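Local coordinates for protein hydrolase (Burkholderia cenocepacia, PDB 4QKU) that probably hydrolyses fumarylacetoacetate to fumarate and acetoacetate, the last step of phenylalanine and tyrosine breakdown, as a metal-dependent member of the FAH family, at residues A68-A73 with S109-R114; I239-A244 with L310-K315; M251-D256 with I320-T325. All coordinates share one frame; numbering follows the deposited sequence.

Contact 1: A68-A73 with S109-R114; sequences AALARA and SALFSR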
ATOM      1  N   ALA B  68     -23.034   8.871 -16.685  1.00 18.26           N
ATOM      2  CA  ALA B  68     -24.286   8.406 -16.084  1.00 19.06           C
ATOM      3  C   ALA B  68     -25.480   8.992 -16.796  1.00 19.71           C
ATOM      4  O   ALA B  68     -26.377   8.259 -17.206  1.00 19.69           O
ATOM      5  CB  ALA B  68     -24.353   8.769 -14.602  1.00 19.14           C
ATOM      6  N   ALA B  69     -25.440  10.313 -16.981  1.00 20.28           N
ATOM      7  CA  ALA B  69     -26.494  11.049 -17.694  1.00 21.20           C
ATOM      8  C   ALA B  69     -26.655  10.574 -19.125  1.00 21.52           C
ATOM      9  O   ALA B  69     -27.771  10.468 -19.637  1.00 22.15           O
ATOM     10  CB  ALA B  69     -26.215  12.543 -17.689  1.00 21.15           C
ATOM     11  N   LEU B  70     -25.537  10.289 -19.769  1.00 21.63           N
ATOM     12  CA  LEU B  70     -25.564   9.795 -21.143  1.00 22.51           C
ATOM     13  C   LEU B  70     -26.219   8.414 -21.180  1.00 23.11           C
ATOM     14  O   LEU B  70     -26.997   8.112 -22.098  1.00 23.79           O
ATOM     15  CB  LEU B  70     -24.146   9.768 -21.722  1.00 22.05           C
ATOM     16  CG  LEU B  70     -23.980   9.947 -23.220  1.00 22.74           C
ATOM     17  CD1 LEU B  70     -24.498  11.302 -23.691  1.00 22.98           C
ATOM     18  CD2 LEU B  70     -22.510   9.772 -23.591  1.00 22.52           C
ATOM     19  N   ALA B  71     -25.938   7.593 -20.160  1.00 22.92           N
ATOM     20  CA  ALA B  71     -26.514   6.247 -20.073  1.00 23.52           C
ATOM     21  C   ALA B  71     -28.026   6.302 -19.816  1.00 24.54           C
ATOM     22  O   ALA B  71     -28.792   5.601 -20.479  1.00 24.33           O
ATOM     23  CB  ALA B  71     -25.825   5.432 -19.008  1.00 22.74           C
ATOM     24  N   ARG B  72     -28.451   7.181 -18.909  1.00 25.39           N
ATOM     25  CA  ARG B  72     -29.878   7.360 -18.639  1.00 27.23           C
ATOM     26  C   ARG B  72     -30.637   7.758 -19.904  1.00 27.70           C
ATOM     27  O   ARG B  72     -31.757   7.306 -20.108  1.00 28.97           O
ATOM     28  CB  ARG B  72     -30.113   8.374 -17.521  1.00 28.10           C
ATOM     29  CG  ARG B  72     -30.000   7.758 -16.145  1.00 29.64           C
ATOM     30  CD  ARG B  72     -30.484   8.703 -15.057  1.00 31.53           C
ATOM     31  NE  ARG B  72     -29.550   9.819 -14.914  1.00 32.73           N
ATOM     32  CZ  ARG B  72     -28.427   9.783 -14.179  1.00 33.79           C
ATOM     33  NH1 ARG B  72     -27.634  10.848 -14.129  1.00 34.53           N
ATOM     34  NH2 ARG B  72     -28.078   8.693 -13.475  1.00 32.88           N
ATOM     35  N   ALA B  73     -30.013   8.584 -20.750  1.00 27.16           N
ATOM     36  CA  ALA B  73     -30.591   8.986 -22.046  1.00 27.13           C
ATOM     37  C   ALA B  73     -30.492   7.928 -23.148  1.00 26.50           C
ATOM     38  O   ALA B  73     -30.959   8.153 -24.254  1.00 27.63           O
ATOM     39  CB  ALA B  73     -29.946  10.271 -22.525  1.00 26.65           C
ATOM     40  N   SER B 109     -16.762   8.232 -29.327  1.00 17.50           N
ATOM     41  CA  SER B 109     -16.178   8.751 -30.564  1.00 17.87           C
ATOM     42  C   SER B 109     -17.224   8.955 -31.678  1.00 18.45           C
ATOM     43  O   SER B 109     -17.179   9.941 -32.394  1.00 18.68           O
ATOM     44  CB  SER B 109     -15.077   7.846 -31.073  1.00 17.68           C
ATOM     45  OG  SER B 109     -14.410   8.469 -32.144  1.00 18.09           O
ATOM     46  N   ALA B 110     -18.158   8.022 -31.801  1.00 18.78           N
ATOM     47  CA  ALA B 110     -19.177   8.085 -32.848  1.00 19.58           C
ATOM     48  C   ALA B 110     -20.157   9.192 -32.560  1.00 19.62           C
ATOM     49  O   ALA B 110     -20.458  10.000 -33.394  1.00 20.26           O
ATOM     50  CB  ALA B 110     -19.898   6.750 -32.972  1.00 19.69           C
ATOM     51  N   LEU B 111     -20.608   9.252 -31.332  1.00 20.01           N
ATOM     52  CA  LEU B 111     -21.599  10.249 -30.922  1.00 20.09           C
ATOM     53  C   LEU B 111     -21.114  11.699 -31.021  1.00 19.84           C
ATOM     54  O   LEU B 111     -21.893  12.594 -31.363  1.00 20.06           O
ATOM     55  CB  LEU B 111     -22.045   9.954 -29.488  1.00 19.57           C
ATOM     56  CG  LEU B 111     -23.307  10.706 -29.057  1.00 19.91           C
ATOM     57  CD1 LEU B 111     -24.507  10.260 -29.897  1.00 20.61           C
ATOM     58  CD2 LEU B 111     -23.561  10.523 -27.571  1.00 19.40           C
ATOM     59  N   PHE B 112     -19.838  11.926 -30.713  1.00 19.29           N
ATOM     60  CA  PHE B 112     -19.309  13.279 -30.650  1.00 19.23           C
ATOM     61  C   PHE B 112     -18.560  13.665 -31.885  1.00 19.73           C
ATOM     62  O   PHE B 112     -18.027  14.760 -31.954  1.00 19.81           O
ATOM     63  CB  PHE B 112     -18.449  13.473 -29.402  1.00 18.53           C
ATOM     64  CG  PHE B 112     -19.250  13.522 -28.139  1.00 17.96           C
ATOM     65  CD1 PHE B 112     -19.922  14.677 -27.788  1.00 18.03           C
ATOM     66  CD2 PHE B 112     -19.381  12.400 -27.338  1.00 17.57           C
ATOM     67  CE1 PHE B 112     -20.697  14.734 -26.649  1.00 17.80           C
ATOM     68  CE2 PHE B 112     -20.152  12.445 -26.196  1.00 17.49           C
ATOM     69  CZ  PHE B 112     -20.813  13.624 -25.848  1.00 17.61           C
ATOM     70  N   SER B 113     -18.558  12.772 -32.875  1.00 20.56           N
ATOM     71  CA  SER B 113     -18.070  13.085 -34.214  1.00 21.24           C
ATOM     72  C   SER B 113     -18.928  14.160 -34.887  1.00 22.22           C
ATOM     73  O   SER B 113     -20.168  14.092 -34.874  1.00 22.22           O
ATOM     74  CB  SER B 113     -18.075  11.843 -35.095  1.00 21.69           C
ATOM     75  OG  SER B 113     -16.944  11.064 -34.855  1.00 21.56           O
ATOM     76  N   ARG B 114     -18.256  15.097 -35.543  1.00 22.81           N
ATOM     77  CA  ARG B 114     -18.899  16.318 -36.022  1.00 24.02           C
ATOM     78  C   ARG B 114     -20.222  16.102 -36.770  1.00 24.97           C
ATOM     79  O   ARG B 114     -21.121  16.942 -36.695  1.00 24.83           O
ATOM     80  CB  ARG B 114     -17.939  17.101 -36.908  1.00 24.79           C
ATOM     81  CG  ARG B 114     -18.240  18.585 -36.946  1.00 25.82           C
ATOM     82  CD  ARG B 114     -17.736  19.307 -38.182  1.00 27.04           C
ATOM     83  NE  ARG B 114     -16.291  19.493 -38.195  1.00 27.60           N
ATOM     84  CZ  ARG B 114     -15.656  20.481 -37.573  1.00 28.21           C
ATOM     85  NH1 ARG B 114     -16.325  21.393 -36.843  1.00 28.13           N
ATOM     86  NH2 ARG B 114     -14.331  20.547 -37.674  1.00 28.81           N
TER

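Contact 2: I239-A244 with L310-K315; sequences IACEDA and LRHAGK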
ATOM      1  N   ILE B 239       2.127 -12.400 -14.112  1.00 15.19           N
ATOM      2  CA  ILE B 239       1.711 -11.898 -15.434  1.00 15.25           C
ATOM      3  C   ILE B 239       2.927 -11.949 -16.337  1.00 15.32           C
ATOM      4  O   ILE B 239       3.961 -11.357 -16.004  1.00 15.13           O
ATOM      5  CB  ILE B 239       1.203 -10.441 -15.365  1.00 14.81           C
ATOM      6  CG1 ILE B 239       0.072 -10.285 -14.334  1.00 14.47           C
ATOM      7  CG2 ILE B 239       0.702  -9.988 -16.730  1.00 14.85           C
ATOM      8  CD1 ILE B 239      -0.231  -8.858 -13.968  1.00 14.02           C
ATOM      9  N   ALA B 240       2.813 -12.705 -17.431  1.00 15.90           N
ATOM     10  CA  ALA B 240       3.890 -12.864 -18.413  1.00 16.30           C
ATOM     11  C   ALA B 240       4.152 -11.527 -19.052  1.00 16.41           C
ATOM     12  O   ALA B 240       3.207 -10.760 -19.300  1.00 17.07           O
ATOM     13  CB  ALA B 240       3.499 -13.868 -19.472  1.00 16.73           C
ATOM     14  N   CYS B 241       5.414 -11.201 -19.261  1.00 16.54           N
ATOM     15  CA  CYS B 241       5.769  -9.900 -19.809  1.00 16.61           C
ATOM     16  C   CYS B 241       4.960  -9.557 -21.057  1.00 17.49           C
ATOM     17  O   CYS B 241       4.515  -8.444 -21.214  1.00 16.95           O
ATOM     18  CB  CYS B 241       7.261  -9.845 -20.116  1.00 16.24           C
ATOM     19  SG  CYS B 241       7.769  -8.213 -20.640  1.00 15.36           S
ATOM     20  N   GLU B 242       4.735 -10.543 -21.903  1.00 20.07           N
ATOM     21  CA  GLU B 242       4.003 -10.367 -23.154  1.00 22.19           C
ATOM     22  C   GLU B 242       2.488 -10.106 -22.980  1.00 22.05           C
ATOM     23  O   GLU B 242       1.844  -9.614 -23.897  1.00 21.79           O
ATOM     24  CB  GLU B 242       4.181 -11.619 -24.032  1.00 24.86           C
ATOM     25  CG  GLU B 242       3.486 -12.849 -23.445  1.00 27.45           C
ATOM     26  CD  GLU B 242       3.824 -14.174 -24.138  1.00 30.53           C
ATOM     27  OE1 GLU B 242       3.381 -14.445 -25.292  1.00 32.02           O
ATOM     28  OE2 GLU B 242       4.512 -14.973 -23.463  1.00 33.14           O
ATOM     29  N   ASP B 243       1.913 -10.506 -21.851  1.00 22.13           N
ATOM     30  CA  ASP B 243       0.502 -10.277 -21.595  1.00 22.29           C
ATOM     31  C   ASP B 243       0.301  -9.013 -20.791  1.00 21.63           C
ATOM     32  O   ASP B 243      -0.844  -8.596 -20.590  1.00 20.73           O
ATOM     33  CB  ASP B 243      -0.112 -11.433 -20.786  1.00 23.83           C
ATOM     34  CG  ASP B 243      -0.035 -12.793 -21.517  1.00 25.54           C
ATOM     35  OD1 ASP B 243      -0.051 -12.825 -22.766  1.00 26.76           O
ATOM     36  OD2 ASP B 243       0.045 -13.838 -20.826  1.00 25.58           O
ATOM     37  N   ALA B 244       1.393  -8.391 -20.330  1.00 20.92           N
ATOM     38  CA  ALA B 244       1.304  -7.333 -19.305  1.00 20.73           C
ATOM     39  C   ALA B 244       0.472  -6.144 -19.695  1.00 20.49           C
ATOM     40  O   ALA B 244      -0.303  -5.645 -18.906  1.00 19.25           O
ATOM     41  CB  ALA B 244       2.698  -6.862 -18.869  1.00 20.56           C
ATOM     42  N   LEU B 310      11.739 -11.172 -18.489  1.00 14.60           N
ATOM     43  CA  LEU B 310      11.595  -9.748 -18.713  1.00 14.45           C
ATOM     44  C   LEU B 310      11.631  -9.312 -20.169  1.00 15.23           C
ATOM     45  O   LEU B 310      11.496  -8.121 -20.447  1.00 14.87           O
ATOM     46  CB  LEU B 310      12.669  -8.985 -17.907  1.00 14.27           C
ATOM     47  CG  LEU B 310      12.579  -9.096 -16.354  1.00 13.89           C
ATOM     48  CD1 LEU B 310      13.838  -8.639 -15.633  1.00 13.77           C
ATOM     49  CD2 LEU B 310      11.383  -8.316 -15.865  1.00 13.35           C
ATOM     50  N   ARG B 311      11.850 -10.234 -21.110  1.00 16.35           N
ATOM     51  CA  ARG B 311      11.981  -9.850 -22.520  1.00 17.42           C
ATOM     52  C   ARG B 311      10.628  -9.683 -23.175  1.00 17.82           C
ATOM     53  O   ARG B 311       9.694 -10.390 -22.832  1.00 17.28           O
ATOM     54  CB  ARG B 311      12.757 -10.894 -23.312  1.00 18.41           C
ATOM     55  CG  ARG B 311      14.203 -10.978 -22.911  1.00 18.96           C
ATOM     56  CD  ARG B 311      14.837 -12.250 -23.446  1.00 20.05           C
ATOM     57  NE  ARG B 311      16.092 -12.532 -22.755  1.00 20.46           N
ATOM     58  CZ  ARG B 311      16.866 -13.581 -23.007  1.00 21.06           C
ATOM     59  NH1 ARG B 311      16.514 -14.471 -23.906  1.00 21.67           N
ATOM     60  NH2 ARG B 311      18.003 -13.725 -22.359  1.00 21.40           N
ATOM     61  N   HIS B 312      10.531  -8.725 -24.100  1.00 18.73           N
ATOM     62  CA  HIS B 312       9.364  -8.634 -24.996  1.00 19.61           C
ATOM     63  C   HIS B 312       9.724  -8.126 -26.386  1.00 20.86           C
ATOM     64  O   HIS B 312      10.581  -7.262 -26.540  1.00 22.39           O
ATOM     65  CB  HIS B 312       8.217  -7.792 -24.398  1.00 18.91           C
ATOM     66  CG  HIS B 312       8.632  -6.433 -23.910  1.00 18.43           C
ATOM     67  ND1 HIS B 312       9.756  -5.772 -24.367  1.00 18.20           N
ATOM     68  CD2 HIS B 312       8.046  -5.601 -23.015  1.00 17.86           C
ATOM     69  CE1 HIS B 312       9.850  -4.604 -23.754  1.00 17.98           C
ATOM     70  NE2 HIS B 312       8.828  -4.474 -22.929  1.00 17.56           N
ATOM     71  N   ALA B 313       9.050  -8.687 -27.386  1.00 21.88           N
ATOM     72  CA  ALA B 313       9.161  -8.273 -28.783  1.00 22.14           C
ATOM     73  C   ALA B 313       8.330  -7.025 -29.004  1.00 21.86           C
ATOM     74  O   ALA B 313       7.296  -6.822 -28.361  1.00 21.15           O
ATOM     75  CB  ALA B 313       8.610  -9.357 -29.688  1.00 22.75           C
ATOM     76  N   GLY B 314       8.774  -6.194 -29.933  1.00 22.36           N
ATOM     77  CA  GLY B 314       7.982  -5.071 -30.379  1.00 22.23           C
ATOM     78  C   GLY B 314       8.268  -3.789 -29.633  1.00 21.85           C
ATOM     79  O   GLY B 314       9.275  -3.662 -28.944  1.00 22.06           O
ATOM     80  N   LYS B 315       7.363  -2.841 -29.783  1.00 21.96           N
ATOM     81  CA  LYS B 315       7.542  -1.498 -29.307  1.00 22.19           C
ATOM     82  C   LYS B 315       6.689  -1.336 -28.074  1.00 20.89           C
ATOM     83  O   LYS B 315       5.465  -1.543 -28.122  1.00 21.52           O
ATOM     84  CB  LYS B 315       7.125  -0.529 -30.407  1.00 23.78           C
ATOM     85  CG  LYS B 315       7.904  -0.760 -31.689  1.00 25.48           C
ATOM     86  CD  LYS B 315       7.438   0.139 -32.825  1.00 27.28           C
ATOM     87  CE  LYS B 315       8.359  -0.005 -34.020  1.00 28.80           C
ATOM     88  NZ  LYS B 315       8.119   1.081 -35.021  1.00 30.60           N
TER

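Contact 3: M251-D256 with I320-T325; sequences MVLLND and IALEVT. With NA (sodium ion), chain H.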
ATOM      1  N   MET B 251      -2.814   5.792 -18.155  1.00 17.36           N
ATOM      2  CA  MET B 251      -1.699   6.496 -17.541  1.00 17.87           C
ATOM      3  C   MET B 251      -2.139   7.857 -17.016  1.00 17.10           C
ATOM      4  O   MET B 251      -3.142   8.419 -17.457  1.00 17.65           O
ATOM      5  CB  MET B 251      -0.580   6.724 -18.551  1.00 19.27           C
ATOM      6  CG  MET B 251       0.170   5.483 -18.995  1.00 20.75           C
ATOM      7  SD  MET B 251       1.601   5.831 -20.078  1.00 22.42           S
ATOM      8  CE  MET B 251       2.524   6.983 -19.069  1.00 21.44           C
ATOM      9  N   VAL B 252      -1.367   8.361 -16.066  1.00 15.66           N
ATOM     10  CA  VAL B 252      -1.544   9.683 -15.502  1.00 14.96           C
ATOM     11  C   VAL B 252      -0.169  10.275 -15.241  1.00 14.54           C
ATOM     12  O   VAL B 252       0.848   9.557 -15.267  1.00 13.83           O
ATOM     13  CB  VAL B 252      -2.314   9.646 -14.152  1.00 15.22           C
ATOM     14  CG1 VAL B 252      -3.762   9.195 -14.343  1.00 15.55           C
ATOM     15  CG2 VAL B 252      -1.612   8.776 -13.122  1.00 14.62           C
ATOM     16  N   LEU B 253      -0.138  11.565 -14.926  1.00 14.04           N
ATOM     17  CA  LEU B 253       1.097  12.199 -14.494  1.00 14.18           C
ATOM     18  C   LEU B 253       1.172  12.043 -12.998  1.00 14.61           C
ATOM     19  O   LEU B 253       0.140  11.988 -12.310  1.00 14.84           O
ATOM     20  CB  LEU B 253       1.111  13.677 -14.853  1.00 14.31           C
ATOM     21  CG  LEU B 253       0.887  13.981 -16.330  1.00 14.17           C
ATOM     22  CD1 LEU B 253       0.747  15.474 -16.542  1.00 14.42           C
ATOM     23  CD2 LEU B 253       2.028  13.451 -17.150  1.00 14.23           C
ATOM     24  N   LEU B 254       2.395  12.002 -12.482  1.00 14.92           N
ATOM     25  CA  LEU B 254       2.622  11.662 -11.082  1.00 14.43           C
ATOM     26  C   LEU B 254       3.784  12.478 -10.517  1.00 14.09           C
ATOM     27  O   LEU B 254       4.891  12.394 -11.008  1.00 13.56           O
ATOM     28  CB  LEU B 254       2.892  10.164 -10.959  1.00 14.52           C
ATOM     29  CG  LEU B 254       2.988   9.530  -9.546  1.00 14.93           C
ATOM     30  CD1 LEU B 254       2.667   8.049  -9.616  1.00 14.82           C
ATOM     31  CD2 LEU B 254       4.366   9.688  -8.926  1.00 15.37           C
ATOM     32  N   ASN B 255       3.487  13.283  -9.492  1.00 14.08           N
ATOM     33  CA  ASN B 255       4.475  14.037  -8.801  1.00 14.18           C
ATOM     34  C   ASN B 255       4.712  13.355  -7.484  1.00 14.49           C
ATOM     35  O   ASN B 255       3.874  13.404  -6.589  1.00 13.80           O
ATOM     36  CB  ASN B 255       4.018  15.476  -8.580  1.00 14.17           C
ATOM     37  CG  ASN B 255       5.126  16.350  -8.013  1.00 14.25           C
ATOM     38  OD1 ASN B 255       6.196  15.857  -7.622  1.00 14.17           O
ATOM     39  ND2 ASN B 255       4.878  17.654  -7.966  1.00 14.33           N
ATOM     40  N   ASP B 256       5.872  12.715  -7.369  1.00 15.32           N
ATOM     41  CA  ASP B 256       6.219  12.029  -6.145  1.00 15.49           C
ATOM     42  C   ASP B 256       6.996  12.975  -5.270  1.00 15.85           C
ATOM     43  O   ASP B 256       8.228  12.895  -5.192  1.00 15.98           O
ATOM     44  CB  ASP B 256       7.023  10.764  -6.380  1.00 15.83           C
ATOM     45  CG  ASP B 256       7.322  10.023  -5.071  1.00 16.27           C
ATOM     46  OD1 ASP B 256       6.595  10.250  -4.074  1.00 16.89           O
ATOM     47  OD2 ASP B 256       8.294   9.252  -5.015  1.00 16.41           O
ATOM     48  N   ILE B 320       5.915  10.642 -25.047  1.00 18.36           N
ATOM     49  CA  ILE B 320       5.128  11.601 -24.277  1.00 17.69           C
ATOM     50  C   ILE B 320       6.078  12.694 -23.863  1.00 17.17           C
ATOM     51  O   ILE B 320       6.967  12.465 -23.042  1.00 16.58           O
ATOM     52  CB  ILE B 320       4.521  10.977 -23.016  1.00 17.51           C
ATOM     53  CG1 ILE B 320       3.633   9.777 -23.374  1.00 17.42           C
ATOM     54  CG2 ILE B 320       3.678  12.010 -22.281  1.00 17.95           C
ATOM     55  CD1 ILE B 320       3.153   8.976 -22.190  1.00 16.82           C
ATOM     56  N   ALA B 321       5.919  13.866 -24.482  1.00 17.28           N
ATOM     57  CA  ALA B 321       6.665  15.057 -24.079  1.00 17.10           C
ATOM     58  C   ALA B 321       6.201  15.462 -22.671  1.00 16.28           C
ATOM     59  O   ALA B 321       5.001  15.399 -22.368  1.00 15.69           O
ATOM     60  CB  ALA B 321       6.430  16.183 -25.051  1.00 17.41           C
ATOM     61  N   LEU B 322       7.159  15.804 -21.813  1.00 15.98           N
ATOM     62  CA  LEU B 322       6.853  16.121 -20.420  1.00 16.09           C
ATOM     63  C   LEU B 322       7.506  17.425 -20.061  1.00 16.84           C
ATOM     64  O   LEU B 322       8.611  17.709 -20.513  1.00 17.46           O
ATOM     65  CB  LEU B 322       7.383  15.028 -19.470  1.00 15.42           C
ATOM     66  CG  LEU B 322       6.737  13.666 -19.638  1.00 14.90           C
ATOM     67  CD1 LEU B 322       7.560  12.578 -18.978  1.00 14.71           C
ATOM     68  CD2 LEU B 322       5.322  13.694 -19.086  1.00 14.86           C
ATOM     69  N   GLU B 323       6.840  18.198 -19.223  1.00 17.45           N
ATOM     70  CA  GLU B 323       7.385  19.457 -18.758  1.00 18.50           C
ATOM     71  C   GLU B 323       7.000  19.715 -17.311  1.00 17.74           C
ATOM     72  O   GLU B 323       5.908  19.363 -16.849  1.00 17.01           O
ATOM     73  CB  GLU B 323       6.890  20.600 -19.639  1.00 20.60           C
ATOM     74  CG  GLU B 323       7.442  21.968 -19.254  1.00 22.85           C
ATOM     75  CD  GLU B 323       7.184  23.047 -20.289  1.00 25.16           C
ATOM     76  OE1 GLU B 323       6.161  22.960 -21.009  1.00 26.99           O
ATOM     77  OE2 GLU B 323       8.021  23.980 -20.401  1.00 27.92           O
ATOM     78  N   VAL B 324       7.923  20.334 -16.592  1.00 17.73           N
ATOM     79  CA  VAL B 324       7.651  20.814 -15.232  1.00 17.41           C
ATOM     80  C   VAL B 324       7.809  22.327 -15.189  1.00 17.59           C
ATOM     81  O   VAL B 324       8.784  22.872 -15.711  1.00 17.56           O
ATOM     82  CB  VAL B 324       8.602  20.187 -14.194  1.00 17.20           C
ATOM     83  CG1 VAL B 324       8.233  20.654 -12.797  1.00 17.22           C
ATOM     84  CG2 VAL B 324       8.582  18.673 -14.284  1.00 16.49           C
ATOM     85  N   THR B 325       6.847  22.996 -14.559  1.00 17.79           N
ATOM     86  CA  THR B 325       6.966  24.434 -14.272  1.00 18.37           C
ATOM     87  C   THR B 325       6.896  24.712 -12.775  1.00 18.66           C
ATOM     88  O   THR B 325       6.319  23.932 -12.007  1.00 18.19           O
ATOM     89  CB  THR B 325       5.874  25.248 -14.986  1.00 18.35           C
ATOM     90  OG1 THR B 325       4.608  25.022 -14.353  1.00 17.84           O
ATOM     91  CG2 THR B 325       5.790  24.853 -16.467  1.00 18.13           C
TER
HETATM   92 NA    NA H 501       5.581  11.603  -2.389  1.00 15.60          NA

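Contact 1: A68-A73 with S109-R114
Helix packing in the N-terminal, small-barrel part of this FAH-family chain brings Leu70, on the short helix 67-72, against Leu111 and Phe112, on helix 98-111 and just after it. The backbones stay well apart, with Leu70 CA and Leu111 CA 10.6 Å from each other, so side-chain tips alone close the gap. The two leucines meet tip to tip: the methyl Leu70 CD1 lies 4.1 Å from Leu111 CD2, while the other branch, Leu70 CD2, is 4.2 Å from the same Leu111 CD2. That one methyl therefore sits against both arms of the Leu70 fork. On each leucine CG stands roughly opposite the main-chain nitrogen (chi1 -151° for Leu70, -166° for Leu111), which extends the branches toward the other segment. Leu70 CD2 also approaches Phe112, meeting the ring at its edge and near its plane, with CE2 4.4 Å away. These are loose van der Waals contacts, in keeping with a modest buried surface of 90 Å². The cluster is completed by other apolar residues: Leu119 of helix 117-120 touches all three side chains, Val65 of strand 63-66 lies against Leu70 and Phe112, and Val129 also packs on Leu70. Trp26 meets the Phe112 ring and its NE1 is hydrogen-bonded to Leu111 O. Ser113 N makes a weak backbone bond to Ala110 O. A stronger side-chain bond ties the same turn back: Ser113 OG donates to Ser109 O over 2.7 Å, tilted 25° from the carbonyl plane.

Contact 2: I239-A244 with L310-K315
Cys241 meets Leu310, Arg311 and His312 in a loop-to-loop contact of the FAH C-terminal domain, joining the connection that precedes strand 248-259 to the one that precedes strand 317-327. The first shell centres on a single sulfur. Cys241 SG lies 3.5 Å from His312 CD2 and touches two successive backbone carbonyls, at 3.6 Å from Arg311 O and 3.7 Å from Leu310 O. The sulfur stands 4.3 Å from the centroid of the His312 imidazole and 51° off the ring normal, an oblique sulfur-aromatic approach. Two torsions set up the meeting. Cys241 places SG opposite its own nitrogen (chi1 -174°), directing SG toward residues 310-312, whereas His312 folds CG back between its nitrogen and carbonyl carbon (chi1 52°), keeping the ring close to the sulfur. In the next shell helix 349-357 underlies both loops: Ala354 packs on Cys241, Ala350 touches Ala244 and His312, and Gln351 NE2 is hydrogen-bonded to Leu310 O, one of the carbonyls beside the sulfur. The ring itself is fixed by a hydrogen bond between His312 NE2 and Thr348 OG1 and by stacking on His316. Leu310, whose CB points away from the 239-244 segment, packs on Gln202 of the second subunit. The turn that presents the cysteine is held by backbone bonds: Asp243 N donates to Ala240 O over 2.9 Å, and Ala244 N to Cys241 O over 3.2 Å.

Contact 3: M251-D256 with I320-T325
Residues 251-255 and 321-325 are strands of two different sheets that run in broadly the same direction, and even at their closest, Leu253 CA to Leu322 CA, they stand 9.1 Å apart, a spacing for sheets packed face to face rather than for strands paired by backbone bonds. Two apolar pairs bridge this interval. Met251 and Ile320 meet tip to tip, the methyl Met251 CE lying 3.8 Å from Ile320 CD1 and Met251 SD 4.1 Å from that same methyl. The bend at the end of the methionine chain (chi3 55°) lets both CE and SD lie against the isoleucine tip. Leu253 and Leu322 behave differently: they pass alongside, pointing opposite ways, and touch through one branch each, Leu253 CD2 to Leu322 CD2 at 3.8 Å. All four side chains are buried, so the contact forms part of the hydrophobic interior between the sheets. Three residues beyond Leu253, the strand delivers Asp256 to a metal site, where OD1 binds the sodium ion at 2.4 Å together with Thr280 OG1 and the carbonyl oxygens of Trp257, Lys276 and Ala279, while Asp256 OD2 lies close to carboxylates of Asp149 and Glu222, a cluster consistent with the predicted calcium site. Strand 248-259 is flanked in its sheet by strands 219-229 and 280-288, with Leu254 bonded through its backbone to Glu224 and Leu253 to Ser283. Facing it, strand 317-327 pairs with strands 335-341 and 412-421, among others, and Cys419 of strand 412-421 packs on Ile320.

Contact 1 closes in the N-terminal region before either of the others opens, and its centre is about 35 Å from that of contact 2 and about 29 Å from that of contact 3. Contacts 2 and 3 share the C-terminal region, which holds the predicted active site, and their segments alternate along the chain: 239-244, 251-256, 310-315, 320-325. The two loops of contact 2 lead shortly into the two strands of contact 3, although nearest atoms of the contacts remain about 11 Å apart. Contact 3 alone reaches the metal centre, through Asp256; its Leu322 side chain lies about 9 Å from that of Thr373, a predicted substrate-binding residue. Contacts 1 and 2 lie away from these sites.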